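Long-range contacts in mitogen (Streptococcus dysgalactiae, PDB 2J4X), which is a bacterial superantigen of the staphylococcal/streptococcal toxin family that binds zinc and probably acts as a toxin by stimulating T cells: residues 127-131 with 142-146; 167-173 with 199-205. All coordinates share one frame; numbering follows the deposited sequence.

Contact 1: residues 127-131 with 142-146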
# COMPACT_ATOMS: atom_id res chain seq x y z
N LYS A 127 0.96 -8.22 -13.35
CA LYS A 127 -0.10 -7.21 -13.50
C LYS A 127 -0.82 -7.11 -12.14
O LYS A 127 -0.89 -8.10 -11.39
CB LYS A 127 -1.10 -7.64 -14.59
N ILE A 128 -1.30 -5.92 -11.78
CA ILE A 128 -2.05 -5.73 -10.54
C ILE A 128 -3.38 -5.18 -11.02
O ILE A 128 -3.42 -4.21 -11.78
CB ILE A 128 -1.42 -4.69 -9.56
CG1 ILE A 128 0.00 -5.11 -9.15
CG2 ILE A 128 -2.28 -4.59 -8.29
CD1 ILE A 128 0.72 -4.06 -8.25
N THR A 129 -4.45 -5.80 -10.58
CA THR A 129 -5.79 -5.37 -10.97
C THR A 129 -6.50 -4.50 -9.92
O THR A 129 -6.47 -4.82 -8.72
CB THR A 129 -6.67 -6.61 -11.31
OG1 THR A 129 -6.17 -7.26 -12.49
CG2 THR A 129 -8.11 -6.19 -11.55
N PHE A 130 -7.10 -3.40 -10.39
CA PHE A 130 -7.88 -2.45 -9.56
C PHE A 130 -9.28 -2.27 -10.16
O PHE A 130 -9.47 -2.34 -11.38
CB PHE A 130 -7.20 -1.08 -9.49
CG PHE A 130 -5.79 -1.13 -9.02
CD1 PHE A 130 -4.74 -1.30 -9.92
CD2 PHE A 130 -5.49 -1.03 -7.67
CE1 PHE A 130 -3.41 -1.35 -9.49
CE2 PHE A 130 -4.16 -1.08 -7.23
CZ PHE A 130 -3.13 -1.25 -8.15
N GLN A 131 -10.27 -2.02 -9.31
CA GLN A 131 -11.61 -1.83 -9.81
C GLN A 131 -12.25 -0.48 -9.45
O GLN A 131 -13.46 -0.28 -9.68
CB GLN A 131 -12.51 -2.97 -9.35
CG GLN A 131 -12.59 -3.13 -7.87
CD GLN A 131 -13.26 -4.42 -7.49
OE1 GLN A 131 -14.49 -4.54 -7.54
NE2 GLN A 131 -12.46 -5.41 -7.11
N VAL A 142 1.74 -1.67 -1.04
CA VAL A 142 1.66 -2.94 -0.32
C VAL A 142 1.42 -4.15 -1.23
O VAL A 142 2.04 -5.19 -1.05
CB VAL A 142 0.53 -2.88 0.75
CG1 VAL A 142 0.24 -4.31 1.29
CG2 VAL A 142 0.93 -1.91 1.88
N ARG A 143 0.52 -4.04 -2.19
CA ARG A 143 0.29 -5.16 -3.09
C ARG A 143 1.52 -5.38 -4.00
O ARG A 143 1.89 -6.54 -4.32
CB ARG A 143 -0.97 -4.89 -3.93
CG ARG A 143 -2.26 -4.80 -3.11
CD ARG A 143 -3.47 -4.50 -4.00
NE ARG A 143 -3.71 -5.55 -4.99
CZ ARG A 143 -4.61 -5.46 -5.96
NH1 ARG A 143 -5.36 -4.38 -6.07
NH2 ARG A 143 -4.79 -6.46 -6.82
N LEU A 144 2.18 -4.29 -4.41
CA LEU A 144 3.34 -4.41 -5.27
C LEU A 144 4.46 -5.09 -4.52
O LEU A 144 5.15 -5.96 -5.07
CB LEU A 144 3.81 -3.04 -5.78
CG LEU A 144 5.02 -3.05 -6.73
CD1 LEU A 144 4.90 -1.92 -7.75
CD2 LEU A 144 6.30 -2.95 -5.95
N ARG A 145 4.65 -4.71 -3.26
CA ARG A 145 5.72 -5.32 -2.45
C ARG A 145 5.43 -6.79 -2.18
O ARG A 145 6.32 -7.62 -2.31
CB ARG A 145 5.91 -4.56 -1.13
CG ARG A 145 6.51 -3.19 -1.30
CD ARG A 145 6.56 -2.42 -0.00
NE ARG A 145 6.85 -1.01 -0.23
CZ ARG A 145 7.87 -0.35 0.31
NH1 ARG A 145 8.72 -0.95 1.12
NH2 ARG A 145 8.01 0.93 0.05
N LYS A 146 4.19 -7.12 -1.81
CA LYS A 146 3.78 -8.50 -1.53
C LYS A 146 3.95 -9.39 -2.76
O LYS A 146 4.37 -10.54 -2.65
CB LYS A 146 2.34 -8.53 -1.03
CG LYS A 146 2.20 -8.19 0.45
CD LYS A 146 0.71 -8.16 0.87
CE LYS A 146 0.50 -7.88 2.35
NZ LYS A 146 0.79 -9.06 3.19
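Arg143 leaves helix 137-150 with CG anti to its own carbonyl carbon (chi1 -64°), and a bend at chi3 (62°) turns the guanidinium onto the backbone of Thr129; in Ile128 the branch CG2 stands anti to the backbone N, under that same group. NH1 and NH2 of Arg143 meet the one carbonyl oxygen of Thr129 end-on, NH1 to O at 2.9 Å and NH2 to O at 3.0 Å. The oxygen lies near the guanidinium plane, midway enough that neither bond to it is straight. NH2 of Arg143 uses a lone pair in the carbonyl plane, whereas NH1 is tilted from that plane. Ile128 CG2 covers the centre of one guanidinium face, 3.4 Å from Arg143 CZ. The Phe130 ring is turned 59° from the guanidinium, a long and at most weak cation-pi contact. Beside this polar grip, Ile128 CD1 packs against Leu144 CB at 4.1 Å, joining helix to strand in the beta-grasp domain. Two N-H groups thus satisfy one backbone carbonyl, while a salt bridge from Glu139 to NH1 of Arg143 probably balances part of the charge, tying the guanidinium to both strand and helix.

Contact 2: residues 167-173 with 199-205. With ZN (zinc ion), chain B.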
# COMPACT_ATOMS: atom_id res chain seq x y z
N TYR A 167 13.99 0.48 -5.91
CA TYR A 167 12.83 1.37 -5.83
C TYR A 167 11.87 1.09 -7.00
O TYR A 167 12.19 0.34 -7.92
CB TYR A 167 13.30 2.85 -5.84
CG TYR A 167 13.94 3.34 -7.13
CD1 TYR A 167 13.22 4.09 -8.06
CD2 TYR A 167 15.26 3.03 -7.44
CE1 TYR A 167 13.79 4.52 -9.23
CE2 TYR A 167 15.84 3.45 -8.62
CZ TYR A 167 15.10 4.19 -9.51
OH TYR A 167 15.68 4.59 -10.68
N TRP A 168 10.67 1.65 -6.94
CA TRP A 168 9.75 1.44 -8.02
C TRP A 168 9.05 2.75 -8.27
O TRP A 168 9.24 3.72 -7.55
CB TRP A 168 8.72 0.35 -7.69
CG TRP A 168 7.76 0.75 -6.63
CD1 TRP A 168 7.97 0.78 -5.28
CD2 TRP A 168 6.41 1.17 -6.83
NE1 TRP A 168 6.83 1.19 -4.62
CE2 TRP A 168 5.86 1.44 -5.55
CE3 TRP A 168 5.60 1.35 -7.97
CZ2 TRP A 168 4.53 1.88 -5.38
CZ3 TRP A 168 4.30 1.79 -7.80
CH2 TRP A 168 3.77 2.05 -6.51
N GLY A 169 8.23 2.78 -9.32
CA GLY A 169 7.49 3.98 -9.64
C GLY A 169 6.18 3.76 -10.38
O GLY A 169 5.98 2.75 -11.04
N ILE A 170 5.29 4.72 -10.22
CA ILE A 170 4.00 4.72 -10.89
C ILE A 170 4.32 5.58 -12.11
O ILE A 170 4.66 6.76 -11.97
CB ILE A 170 2.93 5.44 -10.04
CG1 ILE A 170 2.69 4.64 -8.76
CG2 ILE A 170 1.65 5.64 -10.85
CD1 ILE A 170 1.88 5.36 -7.71
N HIS A 171 4.25 4.99 -13.30
CA HIS A 171 4.54 5.74 -14.50
C HIS A 171 3.24 6.19 -15.12
O HIS A 171 2.50 5.40 -15.70
CB HIS A 171 5.35 4.93 -15.51
CG HIS A 171 6.17 5.77 -16.44
ND1 HIS A 171 7.44 5.40 -16.86
CD2 HIS A 171 5.93 6.98 -17.01
CE1 HIS A 171 7.93 6.34 -17.65
NE2 HIS A 171 7.03 7.31 -17.76
N TYR A 172 3.00 7.49 -14.95
CA TYR A 172 1.81 8.19 -15.43
C TYR A 172 1.77 8.29 -16.95
O TYR A 172 2.81 8.20 -17.61
CB TYR A 172 1.73 9.58 -14.77
CG TYR A 172 1.40 9.51 -13.29
CD1 TYR A 172 2.38 9.70 -12.32
CD2 TYR A 172 0.11 9.17 -12.86
CE1 TYR A 172 2.10 9.56 -10.96
CE2 TYR A 172 -0.19 9.02 -11.50
CZ TYR A 172 0.81 9.21 -10.55
OH TYR A 172 0.55 9.03 -9.21
N LYS A 173 0.57 8.46 -17.49
CA LYS A 173 0.38 8.58 -18.91
C LYS A 173 0.98 9.89 -19.43
O LYS A 173 1.37 9.98 -20.60
CB LYS A 173 -1.10 8.50 -19.23
CG LYS A 173 -1.68 7.12 -19.03
CD LYS A 173 -3.18 7.14 -19.21
CE LYS A 173 -3.78 5.76 -19.07
NZ LYS A 173 -5.26 5.76 -19.24
N VAL A 199 -2.65 6.57 -14.72
CA VAL A 199 -1.53 5.65 -14.58
C VAL A 199 -1.35 4.78 -15.81
O VAL A 199 -2.30 4.15 -16.29
CB VAL A 199 -1.72 4.70 -13.34
CG1 VAL A 199 -0.69 3.59 -13.36
CG2 VAL A 199 -1.58 5.50 -12.03
N SER A 200 -0.13 4.73 -16.34
CA SER A 200 0.11 3.89 -17.48
C SER A 200 0.57 2.52 -16.97
O SER A 200 -0.08 1.51 -17.24
CB SER A 200 1.17 4.49 -18.38
OG SER A 200 1.41 3.61 -19.47
N HIS A 201 1.66 2.48 -16.21
CA HIS A 201 2.17 1.21 -15.69
C HIS A 201 3.02 1.42 -14.46
O HIS A 201 3.22 2.56 -14.03
CB HIS A 201 3.02 0.51 -16.74
CG HIS A 201 4.13 1.35 -17.28
ND1 HIS A 201 3.94 2.33 -18.22
CD2 HIS A 201 5.46 1.36 -17.00
CE1 HIS A 201 5.09 2.91 -18.50
NE2 HIS A 201 6.03 2.34 -17.78
N PHE A 202 3.53 0.32 -13.89
CA PHE A 202 4.40 0.38 -12.72
C PHE A 202 5.78 -0.11 -13.13
O PHE A 202 5.88 -1.09 -13.86
CB PHE A 202 3.87 -0.51 -11.58
CG PHE A 202 2.52 -0.11 -11.06
CD1 PHE A 202 1.61 -1.08 -10.67
CD2 PHE A 202 2.16 1.24 -10.99
CE1 PHE A 202 0.34 -0.72 -10.21
CE2 PHE A 202 0.90 1.61 -10.54
CZ PHE A 202 -0.02 0.63 -10.15
N ASP A 203 6.83 0.57 -12.67
CA ASP A 203 8.21 0.19 -12.97
C ASP A 203 8.98 -0.17 -11.71
O ASP A 203 9.02 0.60 -10.76
CB ASP A 203 8.96 1.33 -13.67
CG ASP A 203 8.52 1.52 -15.10
OD1 ASP A 203 8.48 0.53 -15.88
OD2 ASP A 203 8.22 2.69 -15.45
N VAL A 204 9.59 -1.35 -11.71
CA VAL A 204 10.35 -1.81 -10.56
C VAL A 204 11.84 -1.81 -10.92
O VAL A 204 12.22 -2.41 -11.91
CB VAL A 204 9.91 -3.22 -10.17
CG1 VAL A 204 10.64 -3.66 -8.93
CG2 VAL A 204 8.41 -3.25 -9.97
N TYR A 205 12.67 -1.12 -10.13
CA TYR A 205 14.11 -1.04 -10.40
C TYR A 205 14.95 -1.73 -9.36
O TYR A 205 15.39 -1.11 -8.39
CB TYR A 205 14.56 0.42 -10.49
CG TYR A 205 13.88 1.14 -11.61
CD1 TYR A 205 12.70 1.86 -11.40
CD2 TYR A 205 14.38 1.03 -12.90
CE1 TYR A 205 12.03 2.45 -12.46
CE2 TYR A 205 13.71 1.62 -13.97
CZ TYR A 205 12.55 2.33 -13.75
OH TYR A 205 11.93 2.90 -14.83
ZN ZN B . 7.87 3.33 -17.51
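Tyr167 and Tyr205 begin an antiparallel pairing of two strands in the beta-grasp domain, interrupted by a classic beta bulge where Ser200 and His201 both face His171. The carbonyl oxygen of His171 accepts two backbone hydrogen bonds, from Ser200 N at 2.8 Å to His171 O and from His201 N at 3.1 Å to His171 O.

The face bearing Trp168, Ile170, Phe202 and Val204 is tightly packed beneath helix 137-150. The six-membered ring of Trp168 sends its edge to the face of Phe202 in a T-shaped pair, planes at 85°, while Trp168 NE1 donates a hydrogen bond to OD1 of Asp141 in the helix. Ile170 CG1 lies alongside Phe202, touching CE2. Near the bulge Ile170 CG2 presses on Val199 CG2 at 3.4 Å, closer than usual for two carbons, and Tyr172 CE2 rests on the same methyl.

The other face carries the zinc site; Tyr167, Tyr205, His171 and His201 are partly exposed there, Asp203 buried. At the solvent end Lys173 lays its chain along Ser200 and Val199, NZ bonding to Ser197 O. The Tyr167 and Tyr205 rings are close to parallel but strongly offset; Tyr205 CB sits over the Tyr167 face. Beyond Gly169, His171, His201 and Asp203 converge on zinc. His171 CG, anti to the backbone N (chi1 -154°), carries the ring to the zinc side, where ND1 binds the metal at 2.2 Å, and CB makes a CH-pi contact over the His201 ring. Asp203 OD2 binds zinc at 2.2 Å; its place at the His171 ring edge comes from sharing the metal, not from a hydrogen bond. Ser200 OG accepts from His201 ND1 at 3.1 Å, helping to hold the ring's rotation, with His201 NE2 on the zinc ion at 2.1 Å.

In the fold
Both contacts belong to the beta-grasp domain and reach the same mixed five-stranded sheet, their centres about 12 Å apart. They follow in series: contact 1 sets outermost strand 126-132 against helix 137-150, then the chain enters strand 166-172, which contact 2 pairs with strand 199-206. Strand 104-114 lies between 126-132 and 199-206. The contacts meet in one hydrophobic core under the helix, where Leu144 CD1 touches Trp168 CE3 at 3.4 Å and Ile128 CD1 reaches Phe202 CE1 at 3.9 Å. The helix thus packs on one side of the sheet, while contact 2 holds zinc on the other, about 11 Å from the Leu144 side chain.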